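Local coordinates for protein lipase (Rhizopus chinensis, PDB 6A0W) that probably hydrolyses the ester bonds of triacylglycerols as a fungal lipase, at residues T88-F93 with L140-Q145; N111-A116 with G170-G175; A178-M183 with P205-N210. One frame throughout, in Å; residues are numbered along the deposited sequence.

Contact 1 (T88-F93 with L140-Q145)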
ATOM      1  N   THR A  88       9.581  14.621  -3.087  1.00 35.38           N
ATOM      2  CA  THR A  88       9.705  13.308  -2.396  1.00 37.25           C
ATOM      3  C   THR A  88       9.730  12.155  -3.395  1.00 33.09           C
ATOM      4  O   THR A  88       9.642  10.967  -3.029  1.00 37.10           O
ATOM      5  CB  THR A  88       8.513  13.058  -1.424  1.00 39.85           C
ATOM      6  OG1 THR A  88       7.269  13.193  -2.125  1.00 34.51           O
ATOM      7  CG2 THR A  88       8.561  14.013  -0.231  1.00 35.08           C
ATOM      8  N   ASP A  89       9.879  12.491  -4.672  1.00 31.81           N
ATOM      9  CA  ASP A  89       9.785  11.480  -5.736  1.00 33.37           C
ATOM     10  C   ASP A  89       8.546  10.584  -5.572  1.00 36.34           C
ATOM     11  O   ASP A  89       8.614   9.352  -5.703  1.00 30.42           O
ATOM     12  CB  ASP A  89      11.058  10.635  -5.812  1.00 38.13           C
ATOM     13  CG  ASP A  89      11.230   9.937  -7.173  1.00 38.92           C
ATOM     14  OD1 ASP A  89      10.630  10.381  -8.185  1.00 33.23           O
ATOM     15  OD2 ASP A  89      11.903   8.872  -7.207  1.00 42.36           O
ATOM     16  N   THR A  90       7.395  11.244  -5.430  1.00 33.07           N
ATOM     17  CA  THR A  90       6.111  10.571  -5.391  1.00 27.67           C
ATOM     18  C   THR A  90       5.527  10.598  -6.785  1.00 32.62           C
ATOM     19  O   THR A  90       5.466  11.632  -7.422  1.00 34.59           O
ATOM     20  CB  THR A  90       5.176  11.235  -4.366  1.00 32.68           C
ATOM     21  OG1 THR A  90       5.778  11.191  -3.062  1.00 30.32           O
ATOM     22  CG2 THR A  90       3.823  10.550  -4.339  1.00 35.35           C
ATOM     23  N   ASN A  91       5.156   9.430  -7.275  1.00 29.74           N
ATOM     24  CA  ASN A  91       4.725   9.257  -8.642  1.00 29.95           C
ATOM     25  C   ASN A  91       3.447   8.424  -8.620  1.00 34.17           C
ATOM     26  O   ASN A  91       3.206   7.679  -7.686  1.00 32.37           O
ATOM     27  CB  ASN A  91       5.796   8.512  -9.445  1.00 34.00           C
ATOM     28  CG  ASN A  91       7.125   9.268  -9.530  1.00 35.28           C
ATOM     29  OD1 ASN A  91       7.358   9.921 -10.532  1.00 38.52           O
ATOM     30  ND2 ASN A  91       8.017   9.122  -8.530  1.00 29.59           N
ATOM     31  N   GLY A  92       2.653   8.502  -9.679  1.00 31.74           N
ATOM     32  CA  GLY A  92       1.465   7.698  -9.770  1.00 29.75           C
ATOM     33  C   GLY A  92       0.774   7.849 -11.092  1.00 31.12           C
ATOM     34  O   GLY A  92       1.223   8.577 -11.993  1.00 32.34           O
ATOM     35  N   PHE A  93      -0.310   7.113 -11.207  1.00 27.58           N
ATOM     36  CA  PHE A  93      -1.081   7.086 -12.409  1.00 28.19           C
ATOM     37  C   PHE A  93      -2.526   6.712 -12.141  1.00 29.37           C
ATOM     38  O   PHE A  93      -2.845   6.139 -11.107  1.00 27.69           O
ATOM     39  CB  PHE A  93      -0.458   6.139 -13.440  1.00 25.14           C
ATOM     40  CG  PHE A  93      -0.440   4.685 -13.044  1.00 29.33           C
ATOM     41  CD1 PHE A  93      -1.528   3.867 -13.322  1.00 30.41           C
ATOM     42  CD2 PHE A  93       0.745   4.078 -12.664  1.00 30.46           C
ATOM     43  CE1 PHE A  93      -1.489   2.517 -13.011  1.00 32.49           C
ATOM     44  CE2 PHE A  93       0.807   2.717 -12.383  1.00 30.34           C
ATOM     45  CZ  PHE A  93      -0.310   1.928 -12.582  1.00 30.00           C
ATOM     46  N   LEU A 140       1.820  13.043   4.320  1.00 29.86           N
ATOM     47  CA  LEU A 140       0.736  13.980   4.069  1.00 29.67           C
ATOM     48  C   LEU A 140       1.148  15.157   3.175  1.00 29.95           C
ATOM     49  O   LEU A 140       0.374  15.560   2.304  1.00 35.22           O
ATOM     50  CB  LEU A 140       0.160  14.508   5.396  1.00 35.56           C
ATOM     51  CG  LEU A 140      -1.098  15.377   5.278  1.00 40.67           C
ATOM     52  CD1 LEU A 140      -2.268  14.576   4.790  1.00 40.44           C
ATOM     53  CD2 LEU A 140      -1.456  16.020   6.616  1.00 49.66           C
ATOM     54  N   SER A 141       2.366  15.677   3.328  1.00 35.08           N
ATOM     55  CA  SER A 141       2.861  16.698   2.363  1.00 39.72           C
ATOM     56  C   SER A 141       2.930  16.188   0.944  1.00 33.60           C
ATOM     57  O   SER A 141       2.474  16.857   0.018  1.00 34.76           O
ATOM     58  CB  SER A 141       4.256  17.220   2.724  1.00 41.60           C
ATOM     59  OG  SER A 141       4.808  16.456   3.767  1.00 64.66           O
ATOM     60  N   SER A 142       3.399  14.955   0.781  1.00 32.18           N
ATOM     61  CA  SER A 142       3.445  14.369  -0.551  1.00 32.31           C
ATOM     62  C   SER A 142       2.044  14.221  -1.124  1.00 34.91           C
ATOM     63  O   SER A 142       1.788  14.572  -2.291  1.00 34.25           O
ATOM     64  CB  SER A 142       4.189  13.018  -0.553  1.00 34.04           C
ATOM     65  OG  SER A 142       5.460  13.116   0.037  1.00 32.01           O
ATOM     66  N   TYR A 143       1.116  13.772  -0.279  1.00 32.53           N
ATOM     67  CA  TYR A 143      -0.246  13.624  -0.721  1.00 32.70           C
ATOM     68  C   TYR A 143      -0.782  14.968  -1.208  1.00 33.21           C
ATOM     69  O   TYR A 143      -1.456  15.038  -2.253  1.00 33.83           O
ATOM     70  CB  TYR A 143      -1.168  13.025   0.378  1.00 30.46           C
ATOM     71  CG  TYR A 143      -2.574  12.814  -0.138  1.00 29.28           C
ATOM     72  CD1 TYR A 143      -2.808  11.894  -1.142  1.00 30.89           C
ATOM     73  CD2 TYR A 143      -3.600  13.670   0.220  1.00 30.71           C
ATOM     74  CE1 TYR A 143      -4.021  11.785  -1.763  1.00 32.03           C
ATOM     75  CE2 TYR A 143      -4.849  13.572  -0.380  1.00 32.54           C
ATOM     76  CZ  TYR A 143      -5.049  12.630  -1.373  1.00 35.42           C
ATOM     77  OH  TYR A 143      -6.247  12.524  -2.049  1.00 31.36           O
ATOM     78  N   ASN A 144      -0.571  16.011  -0.412  1.00 35.11           N
ATOM     79  CA  ASN A 144      -1.140  17.325  -0.763  1.00 38.44           C
ATOM     80  C   ASN A 144      -0.556  17.910  -2.062  1.00 37.33           C
ATOM     81  O   ASN A 144      -1.245  18.661  -2.752  1.00 42.80           O
ATOM     82  CB  ASN A 144      -1.007  18.297   0.415  1.00 35.32           C
ATOM     83  CG  ASN A 144      -2.061  18.053   1.486  1.00 30.58           C
ATOM     84  OD1 ASN A 144      -3.190  17.846   1.171  1.00 36.44           O
ATOM     85  ND2 ASN A 144      -1.666  18.016   2.744  1.00 37.33           N
ATOM     86  N   GLN A 145       0.611  17.436  -2.492  1.00 37.27           N
ATOM     87  CA  GLN A 145       1.110  17.739  -3.843  1.00 37.98           C
ATOM     88  C   GLN A 145       0.385  16.968  -4.927  1.00 45.05           C
ATOM     89  O   GLN A 145      -0.048  17.544  -5.928  1.00 49.72           O
ATOM     90  CB  GLN A 145       2.607  17.455  -3.978  1.00 38.91           C
ATOM     91  CG  GLN A 145       3.508  18.265  -3.058  1.00 42.40           C
ATOM     92  CD  GLN A 145       3.389  19.763  -3.368  1.00 63.57           C
ATOM     93  OE1 GLN A 145       3.493  20.180  -4.536  1.00 52.17           O
ATOM     94  NE2 GLN A 145       2.938  20.527  -2.379  1.00 52.52           N
TER
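Ser142 carries the helix side of this contact and meets two threonines, Thr88 in the turn and Thr90 at the start of strand 90-97. Going along the helix, Ser141 precedes the contact residue, and its hydroxyl is bound back to the carbonyls of Ala137 and Gly138. Ser142 comes next, with its side chain directed at the turn. Its OG lies beside its own backbone N (chi1 -53°) and is hydrogen-bonded to Thr88 OG1 at 2.8 Å. Ser142 OG is also bound to Gly138 O, so two partners grip this buried hydroxyl. Thr88 OG1 in turn pairs with Thr90 OG1 at 2.7 Å. The three hydroxyls thus form a chain with Thr88 in the middle. Ser142 CB sits against both threonine hydroxyls, 3.5 Å from Thr88 OG1 and from Thr90 OG1. The methyl Thr88 CG2 packs against Ser142 OG at 3.2 Å. Gln177 of helix 173-188 touches both Thr90 and Ser142. Tyr143 turns away from the strand, and its OH bonds to Tyr150 and Asp184. Gln145 touches Ser85 of strand 78-85.

The turn also braces itself. Asn91 ND2 reaches Asp89 OD1 at 2.9 Å, with an N-H...O angle of 164°. It meets the carboxylate from above its plane, while OD1 lies in the amide plane of Asn91. Asp89 and Thr90 both face Ser85, which makes a G1 beta bulge in the antiparallel hairpin of strands 78-85 and 90-97. A helix packed against the edge hairpin of the central sheet fits the layered alpha/beta-hydrolase fold.

Contact 2 (N111-A116 with G170-G175)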
ATOM      1  N   ASN A 111      12.206   4.895  -4.764  1.00 31.61           N
ATOM      2  CA  ASN A 111      12.733   3.540  -4.912  1.00 29.54           C
ATOM      3  C   ASN A 111      14.045   3.412  -4.157  1.00 32.29           C
ATOM      4  O   ASN A 111      14.669   2.370  -4.215  1.00 37.55           O
ATOM      5  CB  ASN A 111      12.949   3.152  -6.385  1.00 38.54           C
ATOM      6  CG  ASN A 111      13.685   4.217  -7.217  1.00 45.62           C
ATOM      7  OD1 ASN A 111      13.654   5.437  -6.915  1.00 32.88           O
ATOM      8  ND2 ASN A 111      14.166   3.782  -8.396  1.00 36.34           N
ATOM      9  N   SER A 112      14.457   4.465  -3.447  1.00 29.88           N
ATOM     10  CA  SER A 112      15.599   4.345  -2.553  1.00 35.20           C
ATOM     11  C   SER A 112      15.193   3.833  -1.161  1.00 35.29           C
ATOM     12  O   SER A 112      15.247   4.561  -0.186  1.00 31.69           O
ATOM     13  CB  SER A 112      16.365   5.655  -2.457  1.00 32.95           C
ATOM     14  OG  SER A 112      17.643   5.431  -1.862  1.00 31.03           O
ATOM     15  N   PHE A 113      14.835   2.552  -1.074  1.00 32.43           N
ATOM     16  CA  PHE A 113      14.078   2.045   0.063  1.00 31.53           C
ATOM     17  C   PHE A 113      14.868   2.098   1.356  1.00 32.11           C
ATOM     18  O   PHE A 113      14.376   2.520   2.407  1.00 30.66           O
ATOM     19  CB  PHE A 113      13.627   0.589  -0.200  1.00 32.12           C
ATOM     20  CG  PHE A 113      12.726   0.452  -1.376  1.00 29.66           C
ATOM     21  CD1 PHE A 113      11.452   0.985  -1.333  1.00 28.22           C
ATOM     22  CD2 PHE A 113      13.158  -0.155  -2.536  1.00 34.87           C
ATOM     23  CE1 PHE A 113      10.599   0.875  -2.400  1.00 29.88           C
ATOM     24  CE2 PHE A 113      12.333  -0.233  -3.641  1.00 40.66           C
ATOM     25  CZ  PHE A 113      11.034   0.270  -3.575  1.00 35.83           C
ATOM     26  N   ARG A 114      16.118   1.664   1.291  1.00 38.86           N
ATOM     27  CA  ARG A 114      16.886   1.541   2.513  1.00 35.62           C
ATOM     28  C   ARG A 114      17.155   2.899   3.128  1.00 36.78           C
ATOM     29  O   ARG A 114      16.955   3.108   4.335  1.00 35.78           O
ATOM     30  CB  ARG A 114      18.190   0.793   2.263  1.00 39.51           C
ATOM     31  CG  ARG A 114      18.914   0.543   3.567  1.00 42.35           C
ATOM     32  CD  ARG A 114      20.165  -0.281   3.333  1.00 48.06           C
ATOM     33  NE  ARG A 114      20.855  -0.520   4.598  1.00 53.40           N
ATOM     34  CZ  ARG A 114      21.113  -1.728   5.091  1.00 49.72           C
ATOM     35  NH1 ARG A 114      20.820  -2.824   4.389  1.00 48.41           N
ATOM     36  NH2 ARG A 114      21.795  -1.821   6.222  1.00 55.43           N
ATOM     37  N   SER A 115      17.625   3.854   2.343  1.00 35.27           N
ATOM     38  CA  SER A 115      17.743   5.198   2.929  1.00 29.69           C
ATOM     39  C   SER A 115      16.389   5.741   3.380  1.00 29.21           C
ATOM     40  O   SER A 115      16.298   6.458   4.363  1.00 35.93           O
ATOM     41  CB  SER A 115      18.407   6.182   1.930  1.00 33.37           C
ATOM     42  OG  SER A 115      17.600   6.422   0.783  1.00 35.64           O
ATOM     43  N   ALA A 116      15.337   5.558   2.603  1.00 30.45           N
ATOM     44  CA  ALA A 116      14.030   6.095   3.000  1.00 30.21           C
ATOM     45  C   ALA A 116      13.612   5.599   4.399  1.00 34.95           C
ATOM     46  O   ALA A 116      13.106   6.357   5.208  1.00 35.27           O
ATOM     47  CB  ALA A 116      12.976   5.708   1.993  1.00 29.74           C
ATOM     48  N   GLY A 170      -0.835   0.645  -3.828  1.00 27.38           N
ATOM     49  CA  GLY A 170       0.557   1.039  -3.785  1.00 27.63           C
ATOM     50  C   GLY A 170       1.410   0.104  -2.959  1.00 25.05           C
ATOM     51  O   GLY A 170       0.900  -0.545  -2.034  1.00 26.31           O
ATOM     52  N   HIS A 171       2.704   0.105  -3.281  1.00 27.11           N
ATOM     53  CA  HIS A 171       3.766  -0.569  -2.520  1.00 26.82           C
ATOM     54  C   HIS A 171       4.446   0.462  -1.654  1.00 27.38           C
ATOM     55  O   HIS A 171       4.570   1.628  -2.052  1.00 29.35           O
ATOM     56  CB  HIS A 171       4.750  -1.226  -3.508  1.00 28.14           C
ATOM     57  CG  HIS A 171       5.991  -1.775  -2.878  1.00 29.97           C
ATOM     58  ND1 HIS A 171       7.239  -1.260  -3.146  1.00 26.86           N
ATOM     59  CD2 HIS A 171       6.192  -2.855  -2.083  1.00 27.04           C
ATOM     60  CE1 HIS A 171       8.149  -1.976  -2.505  1.00 32.61           C
ATOM     61  NE2 HIS A 171       7.531  -2.898  -1.787  1.00 25.13           N
ATOM     62  N   SER A 172       4.869   0.070  -0.459  1.00 28.94           N
ATOM     63  CA  SER A 172       5.831   0.882   0.268  1.00 27.99           C
ATOM     64  C   SER A 172       5.232   2.273   0.542  1.00 30.21           C
ATOM     65  O   SER A 172       4.059   2.368   0.907  1.00 27.80           O
ATOM     66  CB  SER A 172       7.144   0.990  -0.519  1.00 28.35           C
ATOM     67  OG  SER A 172       8.216   1.527   0.264  1.00 26.76           O
ATOM     68  N   LEU A 173       6.023   3.340   0.438  1.00 32.56           N
ATOM     69  CA  LEU A 173       5.492   4.702   0.693  1.00 28.17           C
ATOM     70  C   LEU A 173       4.326   4.980  -0.228  1.00 27.07           C
ATOM     71  O   LEU A 173       3.441   5.762   0.087  1.00 29.46           O
ATOM     72  CB  LEU A 173       6.586   5.775   0.572  1.00 27.40           C
ATOM     73  CG  LEU A 173       7.334   6.082   1.852  1.00 30.73           C
ATOM     74  CD1 LEU A 173       8.027   4.853   2.442  1.00 31.88           C
ATOM     75  CD2 LEU A 173       8.318   7.223   1.593  1.00 32.19           C
ATOM     76  N   GLY A 174       4.270   4.282  -1.346  1.00 24.43           N
ATOM     77  CA  GLY A 174       3.125   4.405  -2.234  1.00 27.07           C
ATOM     78  C   GLY A 174       1.837   3.896  -1.611  1.00 31.97           C
ATOM     79  O   GLY A 174       0.727   4.322  -1.986  1.00 21.97           O
ATOM     80  N   GLY A 175       1.993   2.938  -0.701  1.00 25.92           N
ATOM     81  CA  GLY A 175       0.848   2.392   0.031  1.00 29.33           C
ATOM     82  C   GLY A 175       0.290   3.440   0.985  1.00 29.17           C
ATOM     83  O   GLY A 175      -0.915   3.565   1.097  1.00 30.02           O
TER
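Phe113 reaches His171 and Ser172 with CE1 and neighbouring ring atoms, and this is the tight part of the contact. Ser172 OG lies at the ring edge, near the Phe113 plane, 3.6 Å from Phe113 CE1. His171 CE1 is 3.8 Å from the same Phe113 CE1 and equally near Phe113 CZ. The two rings form an oblique aromatic pair, with centroids 5.5 Å apart and planes at 76°. Phe113 CG sits beside its own backbone N (chi1 -62°), which swings the ring toward segment 170-175. The polar ends are held from outside. Ser172 OG bonds to His284 NE2, while His171 uses ND1 for Tyr55 OH and NE2 for His284 O. Gly170, Ser172 and Gly174 fit a GxSxG nucleophile elbow, with Ser172 probably the nucleophile and His284 its partner.

The other side is loose. Ala116 CB and the Leu173 side chain face each other without close contact. Ser112 is exposed, and its OG pairs with Ser115 OG at 2.8 Å. Arg114 forms a salt bridge with Asp11 near the N-terminus.

Short helix 113-118 therefore lies over the C-terminal end of strand 165-171, where the chain turns sharply into helix 173-188. Strand 197-202 flanks the elbow, with Val202 bound to the backbone of Gly170 and Ser172.

Contact 3 (A178-M183 with P205-N210)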
ATOM      1  N   ALA A 178      -1.777   5.575  -1.118  1.00 29.81           N
ATOM      2  CA  ALA A 178      -3.004   4.852  -1.448  1.00 25.84           C
ATOM      3  C   ALA A 178      -4.076   5.035  -0.367  1.00 25.49           C
ATOM      4  O   ALA A 178      -5.234   5.305  -0.682  1.00 27.12           O
ATOM      5  CB  ALA A 178      -2.713   3.357  -1.661  1.00 30.50           C
ATOM      6  N   LEU A 179      -3.680   4.859   0.891  1.00 23.24           N
ATOM      7  CA  LEU A 179      -4.613   4.915   2.003  1.00 27.05           C
ATOM      8  C   LEU A 179      -5.144   6.365   2.147  1.00 27.42           C
ATOM      9  O   LEU A 179      -6.344   6.592   2.243  1.00 27.28           O
ATOM     10  CB  LEU A 179      -3.874   4.548   3.283  1.00 22.09           C
ATOM     11  CG  LEU A 179      -4.692   4.677   4.553  1.00 26.67           C
ATOM     12  CD1 LEU A 179      -5.939   3.810   4.446  1.00 30.26           C
ATOM     13  CD2 LEU A 179      -3.864   4.264   5.764  1.00 27.50           C
ATOM     14  N   LEU A 180      -4.245   7.333   2.001  1.00 27.75           N
ATOM     15  CA  LEU A 180      -4.647   8.752   2.096  1.00 28.72           C
ATOM     16  C   LEU A 180      -5.555   9.144   0.942  1.00 27.47           C
ATOM     17  O   LEU A 180      -6.639   9.712   1.164  1.00 29.69           O
ATOM     18  CB  LEU A 180      -3.415   9.655   2.188  1.00 26.64           C
ATOM     19  CG  LEU A 180      -2.564   9.538   3.467  1.00 28.36           C
ATOM     20  CD1 LEU A 180      -1.256  10.337   3.365  1.00 33.29           C
ATOM     21  CD2 LEU A 180      -3.336   9.982   4.691  1.00 29.78           C
ATOM     22  N   ALA A 181      -5.272   8.598  -0.229  1.00 24.14           N
ATOM     23  CA  ALA A 181      -6.145   8.833  -1.349  1.00 28.88           C
ATOM     24  C   ALA A 181      -7.507   8.207  -1.102  1.00 33.25           C
ATOM     25  O   ALA A 181      -8.544   8.765  -1.501  1.00 30.21           O
ATOM     26  CB  ALA A 181      -5.549   8.285  -2.639  1.00 30.25           C
ATOM     27  N   GLY A 182      -7.505   6.971  -0.611  1.00 29.84           N
ATOM     28  CA  GLY A 182      -8.776   6.286  -0.407  1.00 29.61           C
ATOM     29  C   GLY A 182      -9.658   7.041   0.594  1.00 26.32           C
ATOM     30  O   GLY A 182     -10.847   7.172   0.387  1.00 26.17           O
ATOM     31  N   MET A 183      -9.073   7.508   1.689  1.00 27.21           N
ATOM     32  CA  MET A 183      -9.811   8.326   2.656  1.00 30.52           C
ATOM     33  C   MET A 183     -10.330   9.685   2.094  1.00 32.86           C
ATOM     34  O   MET A 183     -11.533  10.001   2.222  1.00 30.32           O
ATOM     35  CB  MET A 183      -8.948   8.539   3.892  1.00 26.49           C
ATOM     36  CG  MET A 183      -8.652   7.272   4.685  1.00 28.47           C
ATOM     37  SD  MET A 183     -10.154   6.451   5.235  1.00 29.71           S
ATOM     38  CE  MET A 183     -10.349   5.252   3.926  1.00 28.73           C
ATOM     39  N   PRO A 205       3.959   1.115   5.229  1.00 24.35           N
ATOM     40  CA  PRO A 205       4.290   1.547   6.602  1.00 28.87           C
ATOM     41  C   PRO A 205       3.051   1.992   7.392  1.00 24.45           C
ATOM     42  O   PRO A 205       1.953   2.148   6.839  1.00 28.08           O
ATOM     43  CB  PRO A 205       5.185   2.780   6.378  1.00 26.65           C
ATOM     44  CG  PRO A 205       4.658   3.341   5.103  1.00 28.77           C
ATOM     45  CD  PRO A 205       4.333   2.143   4.238  1.00 29.00           C
ATOM     46  N   ARG A 206       3.226   2.139   8.700  1.00 27.99           N
ATOM     47  CA  ARG A 206       2.214   2.818   9.497  1.00 27.58           C
ATOM     48  C   ARG A 206       2.113   4.257   8.990  1.00 30.84           C
ATOM     49  O   ARG A 206       3.117   4.846   8.546  1.00 30.61           O
ATOM     50  CB  ARG A 206       2.534   2.768  10.989  1.00 29.33           C
ATOM     51  CG  ARG A 206       2.477   1.355  11.573  1.00 32.37           C
ATOM     52  CD  ARG A 206       2.526   1.337  13.086  1.00 29.90           C
ATOM     53  NE  ARG A 206       2.580  -0.026  13.576  1.00 34.10           N
ATOM     54  CZ  ARG A 206       3.690  -0.726  13.780  1.00 35.07           C
ATOM     55  NH1 ARG A 206       4.872  -0.186  13.607  1.00 33.89           N
ATOM     56  NH2 ARG A 206       3.625  -1.973  14.235  1.00 34.86           N
ATOM     57  N   VAL A 207       0.875   4.746   8.950  1.00 28.39           N
ATOM     58  CA  VAL A 207       0.567   6.027   8.358  1.00 29.07           C
ATOM     59  C   VAL A 207       0.104   7.104   9.339  1.00 34.16           C
ATOM     60  O   VAL A 207       0.476   8.276   9.188  1.00 31.32           O
ATOM     61  CB  VAL A 207      -0.485   5.860   7.267  1.00 31.67           C
ATOM     62  CG1 VAL A 207      -0.932   7.218   6.755  1.00 31.59           C
ATOM     63  CG2 VAL A 207       0.072   4.992   6.148  1.00 32.57           C
ATOM     64  N   GLY A 208      -0.685   6.727  10.349  1.00 33.37           N
ATOM     65  CA  GLY A 208      -1.172   7.687  11.326  1.00 28.95           C
ATOM     66  C   GLY A 208      -1.286   7.148  12.732  1.00 30.30           C
ATOM     67  O   GLY A 208      -0.943   6.005  12.968  1.00 30.43           O
ATOM     68  N   ASN A 209      -1.888   7.939  13.628  1.00 29.64           N
ATOM     69  CA  ASN A 209      -2.061   7.564  15.038  1.00 34.36           C
ATOM     70  C   ASN A 209      -3.313   6.724  15.316  1.00 32.94           C
ATOM     71  O   ASN A 209      -4.068   6.366  14.393  1.00 30.87           O
ATOM     72  CB  ASN A 209      -2.035   8.802  15.960  1.00 36.77           C
ATOM     73  CG  ASN A 209      -3.272   9.683  15.830  1.00 34.62           C
ATOM     74  OD1 ASN A 209      -4.019   9.644  14.842  1.00 35.01           O
ATOM     75  ND2 ASN A 209      -3.440  10.562  16.802  1.00 39.38           N
ATOM     76  N   ASN A 210      -3.516   6.378  16.586  1.00 36.31           N
ATOM     77  CA  ASN A 210      -4.674   5.550  16.975  1.00 38.21           C
ATOM     78  C   ASN A 210      -5.978   6.080  16.418  1.00 33.92           C
ATOM     79  O   ASN A 210      -6.702   5.383  15.681  1.00 32.56           O
ATOM     80  CB  ASN A 210      -4.791   5.429  18.484  1.00 36.92           C
ATOM     81  CG  ASN A 210      -3.695   4.599  19.061  1.00 37.04           C
ATOM     82  OD1 ASN A 210      -2.614   4.533  18.494  1.00 43.10           O
ATOM     83  ND2 ASN A 210      -3.974   3.904  20.146  1.00 40.18           N
TER
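Val207 packs on Leu179 and Leu180, joining a loop to the helix that follows the probable nucleophile elbow of this alpha/beta-hydrolase fold. Helix 173-188 carries the two leucines. The loop leaves strand 197-202 and leads into helix 210-218. All three touching residues are buried, and the contact is wholly apolar.

The Val207 side chain can be followed outward from its backbone. Its CB already touches the helix, lying 4.0 Å from Leu179 CD2. There the side chain forks. One methyl, CG2, lies beside the backbone N of Val207 and stays with Leu179, again 4.0 Å from CD2. The other methyl, CG1, is anti to that nitrogen (chi1 173°) and faces Leu180 instead. The fork thus spreads one valine over two successive helix residues. Leu179 meets it alongside: the two side chains run past each other in opposite directions, so the leucine tip reaches as far as the valine CB. Leu180 comes in differently. Its CB bond does not aim at the loop, and contact is made only by the end of the chain.

Phe212 of helix 210-218 touches both Leu179 and Val207 and so extends the same apolar patch. On the loop, Arg206 points away from the helix and forms a salt bridge with Glu267. Asn209 is the N-cap of helix 210-218, its OD1 accepting from Phe212 N.

Ala178, just before Leu179, and Met183, one turn after it, touch Ile199 of strand 197-202. Leu179 touches Ile199 as well, so the same strand lies under this part of the helix. The methyl contact that completes the valine fork is Leu180 CD2 against Val207 CG1, at 4.2 Å.

Helix 173-188 ties the contacts together. It begins at the elbow of contact 2, and its next turns supply contact 3. The centres of contacts 2 and 3 are about 14 Å apart, and Ser172 O packs against Pro205 CD at 3.3 Å. Contact 1 lies about 13 Å from contact 3 between centres; Tyr143 CE1 meets Ala181 CA at 3.7 Å where helices 137-160 and 173-188 pack. Contacts 1 and 2 have centres about 12 Å apart and interleave along the chain. Contact 2 holds Ser172 of the probable Ser172, His284 and Asp231 triad.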